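Local coordinates for protein putative exonuclease (Eubacterium rectale, PDB 3L0A) that binds zinc through a four-cysteine site and is probably a hydrolase, perhaps an exonuclease of the PDDEXK type, with no established substrate, at residues R240-D245 with H249-K254. Numbering follows the deposited sequence.
Sequences RCELCD and HNRVLK. With ZN (zinc ion), chain B.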
ATOM      1  N   ARG A 240      27.164  11.447   2.667  1.00 28.86           N
ATOM      2  CA  ARG A 240      25.923  11.366   1.905  1.00 28.32           C
ATOM      3  C   ARG A 240      25.245  10.048   2.187  1.00 28.32           C
ATOM      4  O   ARG A 240      25.880   9.010   2.081  1.00 27.28           O
ATOM      5  CB  ARG A 240      26.246  11.417   0.421  1.00 28.35           C
ATOM      6  CG  ARG A 240      26.955  12.668  -0.023  1.00 27.93           C
ATOM      7  CD  ARG A 240      26.985  12.764  -1.539  1.00 28.53           C
ATOM      8  NE  ARG A 240      27.695  13.962  -2.012  1.00 29.22           N
ATOM      9  CZ  ARG A 240      27.720  14.369  -3.279  1.00 30.18           C
ATOM     10  NH1 ARG A 240      27.098  13.684  -4.229  1.00 31.13           N
ATOM     11  NH2 ARG A 240      28.394  15.457  -3.618  1.00 32.51           N
ATOM     12  N   CYS A 241      23.950  10.075   2.528  1.00 28.72           N
ATOM     13  CA  CYS A 241      23.220   8.844   2.785  1.00 28.31           C
ATOM     14  C   CYS A 241      23.060   8.105   1.484  1.00 27.88           C
ATOM     15  O   CYS A 241      22.897   6.894   1.476  1.00 28.12           O
ATOM     16  CB  CYS A 241      21.849   9.108   3.409  1.00 28.68           C
ATOM     17  SG  CYS A 241      20.612   9.885   2.313  1.00 29.06           S
ATOM     18  N   GLU A 242      23.090   8.841   0.381  1.00 27.02           N
ATOM     19  CA  GLU A 242      22.874   8.275  -0.940  1.00 26.58           C
ATOM     20  C   GLU A 242      21.481   7.630  -1.089  1.00 25.99           C
ATOM     21  O   GLU A 242      21.257   6.868  -2.016  1.00 26.03           O
ATOM     22  CB  GLU A 242      23.992   7.283  -1.333  1.00 26.76           C
ATOM     23  CG  GLU A 242      25.416   7.869  -1.391  1.00 28.46           C
ATOM     24  CD  GLU A 242      25.673   8.770  -2.627  1.00 29.97           C
ATOM     25  OE1 GLU A 242      24.760   9.045  -3.444  1.00 32.09           O
ATOM     26  OE2 GLU A 242      26.813   9.218  -2.781  1.00 32.21           O
ATOM     27  N   LEU A 243      20.549   7.972  -0.214  1.00 26.23           N
ATOM     28  CA  LEU A 243      19.203   7.443  -0.286  1.00 26.57           C
ATOM     29  C   LEU A 243      18.100   8.520  -0.310  1.00 26.71           C
ATOM     30  O   LEU A 243      16.924   8.184  -0.232  1.00 27.67           O
ATOM     31  CB  LEU A 243      18.968   6.476   0.903  1.00 27.04           C
ATOM     32  CG  LEU A 243      19.814   5.180   0.889  1.00 26.75           C
ATOM     33  CD1 LEU A 243      19.576   4.320   2.169  1.00 25.02           C
ATOM     34  CD2 LEU A 243      19.515   4.339  -0.372  1.00 22.86           C
ATOM     35  N   CYS A 244      18.463   9.802  -0.402  1.00 25.85           N
ATOM     36  CA  CYS A 244      17.491  10.884  -0.408  1.00 24.88           C
ATOM     37  C   CYS A 244      17.532  11.554  -1.786  1.00 24.75           C
ATOM     38  O   CYS A 244      18.423  11.292  -2.612  1.00 25.65           O
ATOM     39  CB  CYS A 244      17.815  11.893   0.718  1.00 25.21           C
ATOM     40  SG  CYS A 244      19.380  12.781   0.451  1.00 26.23           S
ATOM     41  N   ASP A 245      16.565  12.412  -2.052  1.00 23.99           N
ATOM     42  CA  ASP A 245      16.421  13.042  -3.356  1.00 23.85           C
ATOM     43  C   ASP A 245      17.609  13.981  -3.650  1.00 23.45           C
ATOM     44  O   ASP A 245      18.116  14.031  -4.797  1.00 22.56           O
ATOM     45  CB  ASP A 245      15.075  13.791  -3.453  1.00 24.35           C
ATOM     46  CG  ASP A 245      13.843  12.854  -3.706  1.00 28.44           C
ATOM     47  OD1 ASP A 245      13.959  11.772  -4.345  1.00 28.79           O
ATOM     48  OD2 ASP A 245      12.717  13.259  -3.316  1.00 32.51           O
ATOM     49  N   HIS A 249      19.957  13.736  -6.886  1.00 19.88           N
ATOM     50  CA  HIS A 249      20.147  14.887  -7.782  1.00 20.74           C
ATOM     51  C   HIS A 249      21.602  15.219  -7.998  1.00 19.93           C
ATOM     52  O   HIS A 249      22.006  15.581  -9.082  1.00 19.24           O
ATOM     53  CB  HIS A 249      19.471  16.135  -7.212  1.00 21.61           C
ATOM     54  CG  HIS A 249      19.591  17.326  -8.107  1.00 25.48           C
ATOM     55  ND1 HIS A 249      18.702  17.576  -9.131  1.00 30.02           N
ATOM     56  CD2 HIS A 249      20.516  18.316  -8.159  1.00 30.14           C
ATOM     57  CE1 HIS A 249      19.055  18.688  -9.752  1.00 33.32           C
ATOM     58  NE2 HIS A 249      20.160  19.152  -9.191  1.00 31.85           N
ATOM     59  N   ASN A 250      22.383  15.104  -6.932  1.00 19.36           N
ATOM     60  CA  ASN A 250      23.798  15.475  -6.956  1.00 18.52           C
ATOM     61  C   ASN A 250      24.802  14.378  -7.333  1.00 18.02           C
ATOM     62  O   ASN A 250      25.982  14.643  -7.407  1.00 16.06           O
ATOM     63  CB  ASN A 250      24.144  16.063  -5.586  1.00 18.28           C
ATOM     64  CG  ASN A 250      23.595  17.451  -5.408  1.00 18.37           C
ATOM     65  OD1 ASN A 250      24.217  18.410  -5.838  1.00 17.24           O
ATOM     66  ND2 ASN A 250      22.433  17.575  -4.759  1.00 17.94           N
ATOM     67  N   ARG A 251      24.342  13.145  -7.580  1.00 17.76           N
ATOM     68  CA  ARG A 251      25.257  12.053  -7.846  1.00 18.15           C
ATOM     69  C   ARG A 251      25.862  12.188  -9.209  1.00 18.24           C
ATOM     70  O   ARG A 251      25.167  12.554 -10.144  1.00 19.23           O
ATOM     71  CB  ARG A 251      24.548  10.701  -7.739  1.00 19.00           C
ATOM     72  CG  ARG A 251      25.475   9.515  -7.928  1.00 19.21           C
ATOM     73  CD  ARG A 251      24.800   8.201  -7.617  1.00 19.82           C
ATOM     74  NE  ARG A 251      24.009   8.279  -6.393  1.00 18.64           N
ATOM     75  CZ  ARG A 251      22.938   7.536  -6.134  1.00 19.37           C
ATOM     76  NH1 ARG A 251      22.528   6.638  -7.004  1.00 20.63           N
ATOM     77  NH2 ARG A 251      22.274   7.700  -5.000  1.00 20.08           N
ATOM     78  N   VAL A 252      27.154  11.865  -9.315  1.00 18.68           N
ATOM     79  CA  VAL A 252      27.905  11.907 -10.553  1.00 17.54           C
ATOM     80  C   VAL A 252      28.634  10.604 -10.576  1.00 18.47           C
ATOM     81  O   VAL A 252      29.570  10.397  -9.805  1.00 18.81           O
ATOM     82  CB  VAL A 252      28.914  13.073 -10.581  1.00 18.12           C
ATOM     83  CG1 VAL A 252      29.720  13.074 -11.877  1.00 14.81           C
ATOM     84  CG2 VAL A 252      28.205  14.433 -10.398  1.00 17.56           C
ATOM     85  N   LEU A 253      28.207   9.700 -11.447  1.00 18.73           N
ATOM     86  CA  LEU A 253      28.768   8.358 -11.488  1.00 18.52           C
ATOM     87  C   LEU A 253      30.176   8.302 -12.104  1.00 18.95           C
ATOM     88  O   LEU A 253      30.463   8.976 -13.099  1.00 18.54           O
ATOM     89  CB  LEU A 253      27.871   7.441 -12.301  1.00 17.89           C
ATOM     90  CG  LEU A 253      26.423   7.274 -11.855  1.00 17.28           C
ATOM     91  CD1 LEU A 253      25.809   6.391 -12.937  1.00 18.14           C
ATOM     92  CD2 LEU A 253      26.311   6.632 -10.478  1.00 12.20           C
ATOM     93  N   LYS A 254      31.032   7.476 -11.512  1.00 18.73           N
ATOM     94  CA  LYS A 254      32.380   7.301 -11.979  1.00 19.39           C
ATOM     95  C   LYS A 254      32.741   5.822 -12.028  1.00 19.64           C
ATOM     96  O   LYS A 254      33.725   5.445 -12.670  1.00 19.12           O
ATOM     97  CB  LYS A 254      33.352   8.099 -11.091  1.00 19.68           C
ATOM     98  CG  LYS A 254      33.874   9.421 -11.738  1.00 21.80           C
TER
HETATM   99 ZN    ZN B 266      21.232  11.936   1.406  1.00 51.10          ZN
HETATM  100  O   HOH W   1      28.409  15.478  -6.886  1.00 18.98           O
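E242 and R251 form the salt bridge of this contact. Both R251 donors on one side of its guanidinium converge on a single carboxylate oxygen: NE lies 3.1 Å from E242 OE1 with a bent N-H...O angle of 140°, and NH2 adds a weak bond to the same OE1 at 3.2 Å. OE1 is met from above the carboxylate plane, and the two flat groups are turned 63° apart, so this is not a coplanar, two-oxygen pairing. The R251 chain runs straight to CD and then bends at chi3 (-44°), which turns NE and NH2 toward E242; NH1, on its far side, pairs with D203 of the second subunit. A bend in the E242 chain at chi2 turns OE1 to R251.

R240, extended from CG to NE, reaches across to the backbone carbonyl of N250. Its NH1 comes edge-on to N250 O at 3.5 Å, and a water joins the two residues, accepting from R240 NH2 and donating to N250 O at 2.6 Å. F38 forms a cation-pi contact with R240.

Between backbones, H249 N donates to D245 O at 2.8 Å, an i to i+4 bond of helix 245-250.

Zinc ties the loop together through two cysteines: C241 SG and C244 SG bind the ion at 2.3 and 2.2 Å, and C36 and C247 complete the Cys4 site. L243 N donates to C241 SG at 3.2 Å, a backbone bond to a zinc-bound sulfur that probably eases the thiolate charge.

The zinc loop follows helix 211-232 and leads into helix 245-250, with C244 as its N-cap; beyond that helix the chain leaves along the second subunit, where L253 packs on I204 of the second subunit, in its strand 204-209.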